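Local coordinates for hemolysin BL lytic component L1 (Bacillus cereus, PDB 7NMQ), which probably acts as one component of the haemolysin BL enterotoxin, an alpha-helical pore-forming toxin that lyses host cells, at residues 207-218 with 353-364. Sequence-based numbering, arbitrary orientation.
Sequences ILVIAAIGGAVV and DAEFISKDIAFK
I207 lays its CG2 methyl over one face of the F356 ring, 3.4 Å from the ring centroid and 17° off its normal, a CH-pi contact. With chi1 at 179°, CG of F356 stands anti to its backbone N, and the ring is carried across the gap to helix 203-216. I210 CG2 meets the same ring at its edge and also packs 3.6 Å from I361 CD1, while I207 CD1 rests on I357 CG1. Of these two isoleucines, I210 thus bridges helix 330-357 and the extended tail after it, whereas I207 packs on the helix alone. Further along, G214 lets the tail close in: I361 CG2 packs 3.9 Å from G214 CA, on the side where a side chain would otherwise point. The same CA makes a CH-pi contact over a face of F363, 4.1 Å from the ring centroid, and the carbonyl oxygen of G214 stands above the ring plane toward the rim. V217 adds its CB beside F363 CE2, and K29 of helix 10-33 makes a cation-pi contact with that ring. Two waters tie the backbones together. One donates to A211 O and, at 2.7 Å, to A362 O. A second donates to G214 O and V217 O and accepts from K364 N at 2.8 Å, so three backbone groups are linked near the start of strand 217-222. The arrangement exemplifies largely apolar packing of a predicted transmembrane segment against helix 330-357 and the C-terminal tail, consistent with the hydrophobic head of a soluble ClyA-like toxin being partly covered before membrane insertion.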
# COMPACT_ATOMS: atom_id res chain seq x y z
N ILE A 207 -4.10 -10.84 -4.31
CA ILE A 207 -2.69 -11.27 -4.07
C ILE A 207 -2.09 -11.75 -5.39
O ILE A 207 -0.88 -11.53 -5.59
CB ILE A 207 -2.65 -12.31 -2.95
CG1 ILE A 207 -3.05 -11.72 -1.60
CG2 ILE A 207 -1.35 -13.07 -2.93
CD1 ILE A 207 -2.38 -10.50 -1.17
N LEU A 208 -2.86 -12.45 -6.22
CA LEU A 208 -2.31 -12.93 -7.51
C LEU A 208 -1.94 -11.74 -8.39
O LEU A 208 -0.87 -11.77 -9.05
CB LEU A 208 -3.33 -13.81 -8.22
CG LEU A 208 -3.55 -15.18 -7.59
CD1 LEU A 208 -4.78 -15.87 -8.16
CD2 LEU A 208 -2.33 -16.05 -7.76
N VAL A 209 -2.77 -10.69 -8.38
CA VAL A 209 -2.52 -9.49 -9.22
C VAL A 209 -1.30 -8.77 -8.67
O VAL A 209 -0.38 -8.40 -9.45
CB VAL A 209 -3.73 -8.58 -9.33
CG1 VAL A 209 -3.36 -7.30 -10.05
CG2 VAL A 209 -4.92 -9.31 -9.96
N ILE A 210 -1.25 -8.56 -7.36
CA ILE A 210 -0.07 -7.90 -6.74
C ILE A 210 1.21 -8.65 -7.11
O ILE A 210 2.21 -7.99 -7.42
CB ILE A 210 -0.25 -7.80 -5.23
CG1 ILE A 210 -1.38 -6.82 -4.89
CG2 ILE A 210 1.08 -7.44 -4.57
CD1 ILE A 210 -1.87 -6.91 -3.45
N ALA A 211 1.22 -9.97 -7.02
CA ALA A 211 2.46 -10.74 -7.30
C ALA A 211 2.81 -10.57 -8.78
O ALA A 211 4.01 -10.39 -9.09
CB ALA A 211 2.30 -12.19 -6.97
N ALA A 212 1.84 -10.64 -9.66
CA ALA A 212 2.10 -10.54 -11.12
C ALA A 212 2.66 -9.17 -11.46
O ALA A 212 3.64 -9.07 -12.20
CB ALA A 212 0.83 -10.78 -11.89
N ILE A 213 2.08 -8.13 -10.91
CA ILE A 213 2.58 -6.76 -11.20
C ILE A 213 3.94 -6.59 -10.56
O ILE A 213 4.86 -6.13 -11.27
CB ILE A 213 1.59 -5.71 -10.67
CG1 ILE A 213 0.28 -5.78 -11.46
CG2 ILE A 213 2.26 -4.32 -10.74
CD1 ILE A 213 -0.81 -4.88 -10.94
N GLY A 214 4.09 -6.88 -9.28
CA GLY A 214 5.37 -6.64 -8.61
C GLY A 214 6.49 -7.35 -9.34
O GLY A 214 7.57 -6.74 -9.52
N GLY A 215 6.26 -8.59 -9.77
CA GLY A 215 7.29 -9.41 -10.41
C GLY A 215 7.67 -8.89 -11.78
O GLY A 215 8.75 -9.25 -12.22
N ALA A 216 6.83 -8.06 -12.40
CA ALA A 216 6.99 -7.59 -13.79
C ALA A 216 7.42 -6.13 -13.82
O ALA A 216 7.69 -5.63 -14.93
CB ALA A 216 5.73 -7.80 -14.57
N VAL A 217 7.49 -5.44 -12.70
CA VAL A 217 7.86 -4.00 -12.70
C VAL A 217 9.32 -3.83 -13.08
O VAL A 217 10.20 -4.50 -12.54
CB VAL A 217 7.60 -3.32 -11.35
CG1 VAL A 217 8.32 -1.99 -11.23
CG2 VAL A 217 6.11 -3.14 -11.17
N VAL A 218 9.55 -2.89 -13.99
CA VAL A 218 10.90 -2.37 -14.28
C VAL A 218 10.84 -0.85 -14.12
O VAL A 218 9.79 -0.28 -14.37
CB VAL A 218 11.38 -2.78 -15.68
CG1 VAL A 218 11.63 -4.27 -15.74
CG2 VAL A 218 10.52 -2.29 -16.82
N ASP A 353 -3.20 -15.86 2.46
CA ASP A 353 -3.21 -14.47 1.92
C ASP A 353 -2.56 -13.50 2.92
O ASP A 353 -1.82 -12.58 2.51
CB ASP A 353 -4.62 -14.13 1.48
CG ASP A 353 -4.98 -14.87 0.18
OD1 ASP A 353 -4.04 -15.19 -0.62
OD2 ASP A 353 -6.15 -15.14 -0.01
N ALA A 354 -2.85 -13.65 4.21
CA ALA A 354 -2.17 -12.85 5.25
C ALA A 354 -0.67 -13.12 5.19
O ALA A 354 0.13 -12.19 5.35
CB ALA A 354 -2.74 -13.14 6.62
N GLU A 355 -0.30 -14.38 4.99
CA GLU A 355 1.12 -14.78 4.95
C GLU A 355 1.77 -14.00 3.78
O GLU A 355 2.88 -13.45 3.93
CB GLU A 355 1.19 -16.28 4.73
CG GLU A 355 2.57 -16.78 4.51
CD GLU A 355 3.43 -16.92 5.75
OE1 GLU A 355 2.86 -17.16 6.82
OE2 GLU A 355 4.68 -16.87 5.60
N PHE A 356 1.10 -13.94 2.63
CA PHE A 356 1.61 -13.21 1.44
C PHE A 356 1.88 -11.75 1.79
O PHE A 356 2.98 -11.23 1.47
CB PHE A 356 0.68 -13.34 0.25
CG PHE A 356 1.21 -12.58 -0.94
CD1 PHE A 356 1.01 -11.21 -1.06
CD2 PHE A 356 1.97 -13.21 -1.92
CE1 PHE A 356 1.47 -10.51 -2.18
CE2 PHE A 356 2.44 -12.52 -3.02
CZ PHE A 356 2.19 -11.16 -3.15
N ILE A 357 0.91 -11.11 2.43
CA ILE A 357 1.04 -9.65 2.72
C ILE A 357 2.15 -9.41 3.74
O ILE A 357 2.72 -8.28 3.77
CB ILE A 357 -0.32 -9.05 3.16
CG1 ILE A 357 -1.28 -9.16 1.99
CG2 ILE A 357 -0.17 -7.62 3.66
CD1 ILE A 357 -2.68 -8.78 2.27
N SER A 358 2.44 -10.38 4.59
CA SER A 358 3.46 -10.25 5.65
C SER A 358 4.89 -10.30 5.09
O SER A 358 5.82 -10.14 5.89
CB SER A 358 3.31 -11.32 6.69
OG SER A 358 3.74 -12.60 6.24
N LYS A 359 5.06 -10.61 3.81
CA LYS A 359 6.40 -10.81 3.21
C LYS A 359 6.55 -9.84 2.04
O LYS A 359 5.54 -9.44 1.47
CB LYS A 359 6.52 -12.25 2.74
CG LYS A 359 6.64 -13.23 3.90
CD LYS A 359 6.85 -14.62 3.46
CE LYS A 359 5.57 -15.32 3.06
NZ LYS A 359 5.72 -16.79 3.19
N ASP A 360 7.78 -9.44 1.74
CA ASP A 360 7.95 -8.51 0.62
C ASP A 360 7.27 -9.06 -0.63
O ASP A 360 7.43 -10.24 -0.96
CB ASP A 360 9.42 -8.29 0.30
CG ASP A 360 10.11 -7.36 1.28
OD1 ASP A 360 9.39 -6.67 2.04
OD2 ASP A 360 11.37 -7.35 1.27
N ILE A 361 6.66 -8.15 -1.38
CA ILE A 361 6.29 -8.47 -2.78
C ILE A 361 7.58 -8.69 -3.56
O ILE A 361 8.53 -7.89 -3.45
CB ILE A 361 5.46 -7.33 -3.37
CG1 ILE A 361 4.20 -7.07 -2.54
CG2 ILE A 361 5.15 -7.60 -4.83
CD1 ILE A 361 3.64 -5.71 -2.77
N ALA A 362 7.65 -9.76 -4.34
CA ALA A 362 8.89 -10.09 -5.08
C ALA A 362 8.97 -9.19 -6.30
O ALA A 362 8.20 -9.39 -7.25
CB ALA A 362 8.87 -11.54 -5.45
N PHE A 363 9.82 -8.18 -6.20
CA PHE A 363 10.30 -7.35 -7.33
C PHE A 363 11.65 -7.89 -7.78
O PHE A 363 12.29 -8.67 -7.06
CB PHE A 363 10.48 -5.91 -6.87
CG PHE A 363 9.20 -5.11 -6.70
CD1 PHE A 363 8.35 -5.27 -5.63
CD2 PHE A 363 8.92 -4.11 -7.60
CE1 PHE A 363 7.22 -4.48 -5.50
CE2 PHE A 363 7.81 -3.31 -7.46
CZ PHE A 363 6.93 -3.53 -6.44
N LYS A 364 12.10 -7.42 -8.93
CA LYS A 364 13.47 -7.72 -9.41
C LYS A 364 14.51 -7.14 -8.45
O LYS A 364 14.30 -6.01 -7.94
CB LYS A 364 13.59 -7.15 -10.82
CG LYS A 364 12.75 -7.93 -11.80
CD LYS A 364 12.43 -7.27 -13.11
CE LYS A 364 11.33 -8.02 -13.82
NZ LYS A 364 11.68 -9.46 -13.96
O HOH W 1 6.20 -11.14 -7.57
O HOH W 2 10.07 -5.97 -10.26